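Local coordinates for protein probable chitinase A (Chromobacterium violaceum, PDB 4TX8) that probably hydrolyses internal linkages of chitin as a family 18 glycoside hydrolase that also carries a carbohydrate-binding module, at residues 277-282 with 335-340; 347-352 with 407-412. All blocks are in the same frame, centred on the assembly; numbering follows the deposited sequence.

Interaction 1 (277-282 with 335-340); sequences PIIDGL and GSFKGL
A single water joins Asp280 to Ser336 and Lys338, and three bonds grip it. The shortest is from Lys338 N to the water oxygen, 2.7 Å. The water in turn donates to Ser336 O at 3.3 Å and, weakly, to Asp280 OD1 at 3.4 Å. The same OD1 also forms a salt bridge to Arg283, whose NH2 is hydrogen-bonded to Lys338 O, so that this arginine ties both segments by a second route.

Beneath this polar layer the direct contact is apolar and rests on Ile279. With CG1 beside the backbone N (chi1 -59°), the CG2 methyl is sent anti to it and meets the rim of the Phe337 ring near the ring plane. From Ile279 CG2 it is 3.7 Å to Phe337 CE1 and 3.9 Å to Phe337 CZ, and the two side chains cross at about a right angle. Helix 276-281 belongs to the beta-alpha-beta connection between the parallel strands 251-254 and 288-292 of the TIM barrel, whereas strand 336-338 pairs antiparallel with 326-328 outside the barrel wall. Phe337 meets Phe327 of that partner strand with ring planes about 35° apart. Leu340 reaches the same isoleucine methyl from another direction, its CD1 lying 4.1 Å from Ile279 CG2, and both of these side chains rest on Ile289.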
loop_
_atom_site.group_PDB
_atom_site.type_symbol
_atom_site.label_atom_id
_atom_site.label_comp_id
_atom_site.label_asym_id
_atom_site.label_seq_id
_atom_site.Cartn_x
_atom_site.Cartn_y
_atom_site.Cartn_z
ATOM N N PRO A 277 -3.130 -15.422 -12.691
ATOM C CA PRO A 277 -3.371 -16.734 -12.074
ATOM C C PRO A 277 -3.012 -16.780 -10.585
ATOM O O PRO A 277 -3.522 -17.639 -9.868
ATOM C CB PRO A 277 -2.477 -17.680 -12.886
ATOM C CG PRO A 277 -1.475 -16.810 -13.544
ATOM C CD PRO A 277 -2.144 -15.501 -13.785
ATOM N N ILE A 278 -2.159 -15.869 -10.124
ATOM C CA ILE A 278 -1.843 -15.782 -8.700
ATOM C C ILE A 278 -3.068 -15.308 -7.918
ATOM O O ILE A 278 -3.430 -15.889 -6.893
ATOM C CB ILE A 278 -0.656 -14.833 -8.435
ATOM C CG1 ILE A 278 0.608 -15.359 -9.121
ATOM C CG2 ILE A 278 -0.423 -14.666 -6.938
ATOM C CD1 ILE A 278 1.794 -14.416 -9.032
ATOM N N ILE A 279 -3.704 -14.252 -8.418
ATOM C CA ILE A 279 -4.955 -13.759 -7.853
ATOM C C ILE A 279 -6.033 -14.836 -7.885
ATOM O O ILE A 279 -6.733 -15.063 -6.897
ATOM C CB ILE A 279 -5.471 -12.523 -8.616
ATOM C CG1 ILE A 279 -4.444 -11.392 -8.565
ATOM C CG2 ILE A 279 -6.810 -12.066 -8.051
ATOM C CD1 ILE A 279 -4.721 -10.276 -9.557
ATOM N N ASP A 280 -6.161 -15.499 -9.031
ATOM C CA ASP A 280 -7.200 -16.505 -9.217
ATOM C C ASP A 280 -7.008 -17.674 -8.257
ATOM O O ASP A 280 -7.963 -18.141 -7.638
ATOM C CB ASP A 280 -7.212 -17.003 -10.664
ATOM C CG ASP A 280 -8.309 -18.017 -10.920
ATOM O OD1 ASP A 280 -9.452 -17.792 -10.465
ATOM O OD2 ASP A 280 -8.026 -19.045 -11.572
ATOM N N GLY A 281 -5.768 -18.133 -8.124
ATOM C CA GLY A 281 -5.452 -19.239 -7.239
ATOM C C GLY A 281 -5.659 -18.936 -5.765
ATOM O O GLY A 281 -5.883 -19.845 -4.973
ATOM N N LEU A 282 -5.589 -17.661 -5.394
ATOM C CA LEU A 282 -5.704 -17.269 -3.991
ATOM C C LEU A 282 -6.967 -16.467 -3.684
ATOM O O LEU A 282 -7.071 -15.863 -2.616
ATOM C CB LEU A 282 -4.474 -16.455 -3.571
ATOM C CG LEU A 282 -3.149 -17.216 -3.507
ATOM C CD1 LEU A 282 -1.983 -16.255 -3.351
ATOM C CD2 LEU A 282 -3.172 -18.223 -2.365
ATOM N N GLY A 335 -9.410 -17.104 -22.632
ATOM C CA GLY A 335 -9.298 -16.953 -21.193
ATOM C C GLY A 335 -9.999 -15.730 -20.636
ATOM O O GLY A 335 -10.173 -14.727 -21.327
ATOM N N SER A 336 -10.406 -15.823 -19.374
ATOM C CA SER A 336 -11.044 -14.708 -18.687
ATOM C C SER A 336 -10.647 -14.645 -17.219
ATOM O O SER A 336 -10.424 -15.671 -16.576
ATOM C CB SER A 336 -12.567 -14.801 -18.798
ATOM O OG SER A 336 -13.043 -14.074 -19.916
ATOM N N PHE A 337 -10.561 -13.429 -16.694
ATOM C CA PHE A 337 -10.390 -13.229 -15.266
ATOM C C PHE A 337 -11.752 -13.077 -14.603
ATOM O O PHE A 337 -12.519 -12.184 -14.958
ATOM C CB PHE A 337 -9.528 -12.000 -14.980
ATOM C CG PHE A 337 -9.444 -11.656 -13.523
ATOM C CD1 PHE A 337 -8.633 -12.392 -12.671
ATOM C CD2 PHE A 337 -10.186 -10.607 -13.001
ATOM C CE1 PHE A 337 -8.560 -12.083 -11.322
ATOM C CE2 PHE A 337 -10.118 -10.291 -11.655
ATOM C CZ PHE A 337 -9.304 -11.030 -10.813
ATOM N N LYS A 338 -12.052 -13.952 -13.649
ATOM C CA LYS A 338 -13.313 -13.885 -12.918
ATOM C C LYS A 338 -13.246 -12.811 -11.839
ATOM O O LYS A 338 -12.286 -12.752 -11.070
ATOM C CB LYS A 338 -13.653 -15.241 -12.298
ATOM C CG LYS A 338 -13.809 -16.349 -13.323
ATOM C CD LYS A 338 -14.939 -16.032 -14.288
ATOM C CE LYS A 338 -14.675 -16.608 -15.667
ATOM N NZ LYS A 338 -15.781 -16.276 -16.608
ATOM N N GLY A 339 -14.271 -11.968 -11.792
ATOM C CA GLY A 339 -14.297 -10.836 -10.883
ATOM C C GLY A 339 -14.222 -11.200 -9.413
ATOM O O GLY A 339 -14.585 -12.307 -9.013
ATOM N N LEU A 340 -13.741 -10.257 -8.611
ATOM C CA LEU A 340 -13.660 -10.422 -7.164
ATOM C C LEU A 340 -14.813 -9.699 -6.481
ATOM O O LEU A 340 -15.496 -8.888 -7.101
ATOM C CB LEU A 340 -12.329 -9.884 -6.635
ATOM C CG LEU A 340 -11.050 -10.544 -7.149
ATOM C CD1 LEU A 340 -9.848 -9.644 -6.891
ATOM C CD2 LEU A 340 -10.861 -11.899 -6.486
HETATM O O HOH W 1 -10.281 -16.021 -13.305
#

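Interaction 2 (347-352 with 407-412); sequences FGVPSG and YTFSRP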
loop_
_atom_site.group_PDB
_atom_site.type_symbol
_atom_site.label_atom_id
_atom_site.label_comp_id
_atom_site.label_asym_id
_atom_site.label_seq_id
_atom_site.Cartn_x
_atom_site.Cartn_y
_atom_site.Cartn_z
ATOM N N PHE A 347 -7.892 0.630 -4.343
ATOM C CA PHE A 347 -6.930 1.164 -5.303
ATOM C C PHE A 347 -5.744 1.844 -4.619
ATOM O O PHE A 347 -5.894 2.515 -3.598
ATOM C CB PHE A 347 -7.609 2.117 -6.300
ATOM C CG PHE A 347 -8.385 3.250 -5.675
ATOM C CD1 PHE A 347 -7.739 4.388 -5.212
ATOM C CD2 PHE A 347 -9.770 3.207 -5.622
ATOM C CE1 PHE A 347 -8.455 5.442 -4.667
ATOM C CE2 PHE A 347 -10.495 4.259 -5.080
ATOM C CZ PHE A 347 -9.836 5.377 -4.601
ATOM N N GLY A 348 -4.559 1.641 -5.192
ATOM C CA GLY A 348 -3.326 2.190 -4.653
ATOM C C GLY A 348 -2.826 3.411 -5.402
ATOM O O GLY A 348 -2.732 3.411 -6.632
ATOM N N VAL A 349 -2.494 4.454 -4.648
ATOM C CA VAL A 349 -2.062 5.730 -5.208
ATOM C C VAL A 349 -0.847 6.257 -4.434
ATOM O O VAL A 349 -0.568 5.787 -3.336
ATOM C CB VAL A 349 -3.201 6.771 -5.154
ATOM C CG1 VAL A 349 -4.356 6.362 -6.071
ATOM C CG2 VAL A 349 -3.690 6.932 -3.721
ATOM N N PRO A 350 -0.108 7.219 -5.010
ATOM C CA PRO A 350 0.962 7.871 -4.240
ATOM C C PRO A 350 0.378 8.813 -3.193
ATOM O O PRO A 350 -0.667 9.404 -3.452
ATOM C CB PRO A 350 1.743 8.652 -5.306
ATOM C CG PRO A 350 1.350 8.026 -6.613
ATOM C CD PRO A 350 -0.069 7.598 -6.432
ATOM N N SER A 351 1.017 8.956 -2.038
ATOM C CA SER A 351 0.470 9.828 -1.003
ATOM C C SER A 351 0.757 11.289 -1.319
ATOM O O SER A 351 0.083 12.185 -0.806
ATOM C CB SER A 351 1.026 9.458 0.378
ATOM O OG SER A 351 2.434 9.604 0.432
ATOM N N GLY A 352 1.749 11.518 -2.174
ATOM C CA GLY A 352 2.148 12.862 -2.554
ATOM C C GLY A 352 3.221 12.825 -3.627
ATOM O O GLY A 352 3.583 11.753 -4.113
ATOM N N TYR A 407 0.298 14.892 6.984
ATOM C CA TYR A 407 -0.959 14.141 6.940
ATOM C C TYR A 407 -1.950 14.712 5.929
ATOM O O TYR A 407 -3.161 14.646 6.133
ATOM C CB TYR A 407 -1.616 14.102 8.324
ATOM C CG TYR A 407 -0.696 13.673 9.444
ATOM C CD1 TYR A 407 -0.216 12.370 9.518
ATOM C CD2 TYR A 407 -0.325 14.565 10.442
ATOM C CE1 TYR A 407 0.619 11.973 10.549
ATOM C CE2 TYR A 407 0.507 14.179 11.473
ATOM C CZ TYR A 407 0.976 12.882 11.522
ATOM O OH TYR A 407 1.804 12.492 12.546
ATOM N N THR A 408 -1.431 15.264 4.838
ATOM C CA THR A 408 -2.273 15.909 3.836
ATOM C C THR A 408 -3.066 14.905 3.006
ATOM O O THR A 408 -4.021 15.274 2.325
ATOM C CB THR A 408 -1.441 16.786 2.888
ATOM O OG1 THR A 408 -0.320 16.033 2.410
ATOM C CG2 THR A 408 -0.941 18.020 3.617
ATOM N N PHE A 409 -2.662 13.639 3.054
ATOM C CA PHE A 409 -3.406 12.591 2.371
ATOM C C PHE A 409 -4.335 11.883 3.354
ATOM O O PHE A 409 -5.542 11.803 3.128
ATOM C CB PHE A 409 -2.457 11.585 1.705
ATOM C CG PHE A 409 -3.161 10.532 0.880
ATOM C CD1 PHE A 409 -3.629 9.363 1.465
ATOM C CD2 PHE A 409 -3.351 10.711 -0.484
ATOM C CE1 PHE A 409 -4.281 8.398 0.709
ATOM C CE2 PHE A 409 -3.996 9.748 -1.246
ATOM C CZ PHE A 409 -4.463 8.592 -0.649
ATOM N N SER A 410 -3.769 11.382 4.449
ATOM C CA SER A 410 -4.523 10.555 5.389
ATOM C C SER A 410 -5.724 11.271 6.007
ATOM O O SER A 410 -6.782 10.669 6.167
ATOM C CB SER A 410 -3.606 10.042 6.502
ATOM O OG SER A 410 -3.024 11.110 7.226
ATOM N N ARG A 411 -5.575 12.547 6.351
ATOM C CA ARG A 411 -6.669 13.255 7.016
ATOM C C ARG A 411 -7.911 13.396 6.122
ATOM O O ARG A 411 -8.996 12.976 6.524
ATOM C CB ARG A 411 -6.209 14.632 7.519
ATOM C CG ARG A 411 -5.413 14.588 8.813
ATOM C CD ARG A 411 -4.926 15.971 9.215
ATOM N NE ARG A 411 -4.164 15.935 10.460
ATOM C CZ ARG A 411 -3.462 16.957 10.941
ATOM N NH1 ARG A 411 -3.415 18.107 10.279
ATOM N NH2 ARG A 411 -2.801 16.828 12.085
ATOM N N PRO A 412 -7.769 13.969 4.909
ATOM C CA PRO A 412 -9.017 14.091 4.145
ATOM C C PRO A 412 -9.521 12.764 3.580
ATOM O O PRO A 412 -10.732 12.588 3.455
ATOM C CB PRO A 412 -8.644 15.056 3.013
ATOM C CG PRO A 412 -7.173 14.893 2.849
ATOM C CD PRO A 412 -6.635 14.617 4.221
HETATM O O HOH W 2 0.524 13.509 2.228
#
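The Phe409 ring is approached obliquely by Val349, Pro350 and Ser351, and the approaching atoms all lie on one side of its plane. They are spread along one flank of the six-membered ring. Ser351 O is 3.8 Å from Phe409 CD2, Pro350 O is 4.0 Å from Phe409 CE2, and Val349 CG2 is 3.6 Å from Phe409 CZ. Two backbone carbonyls and one methyl thus receive the ring, and the Val349 and Phe409 side chains cross at about a right angle. Two torsions account for the meeting: Phe409 CG is anti to its backbone N (chi1 -175°), which brings the ring alongside Val349 and the carbonyls of Pro350 and Ser351. With Val349 CG1 anti to the carbonyl carbon (chi1 -66°), CG2 falls between the backbone N and the carbonyl carbon. Nearer the backbone, Phe409 CB comes within 3.6 Å of Ser351 O.

The strand is 345-350 of the TIM barrel, paired in parallel with 288-292 and 393-397, and Phe409 lies where the chain enters its last modelled helix. Thr396 of strand 393-397 touches Val349, Ser351 and Phe409 alike, so the ring packs against two neighbouring barrel strands. The buried Ser351 hydroxyl is engaged by Ser355 OG, Trp397 O and Ser398 N. On the other segment, Asp402 uses one carboxylate oxygen for Phe409 N and the other for Ser410 OG, fixing the backbone that carries the ring. A water adds a polar link, 2.7 Å from Thr408 OG1 and weakly bonded to Ser351 O at 3.3 Å.

After the N-terminal carbohydrate-binding module, the chain enters the TIM barrel at strand 108-114 and reaches interaction 1 only at helix 276-281. That contact closes a loop of 52 residues, which contains strand 288-292, helix 313-325 and strand 326-328. The chain then passes from strand 336-338 to barrel strand 345-350, where interaction 2 opens. Its loop of 54 residues takes in helix 363-375, strand 393-397 and helix 399-404. The two loops follow in series, neither nested nor crossed. The centres of the two contacts are about 28 Å apart and their nearest atoms about 11 Å; interaction 1 ties an outer helix to an added strand pair, interaction 2 a wall strand to the C-terminal helix region.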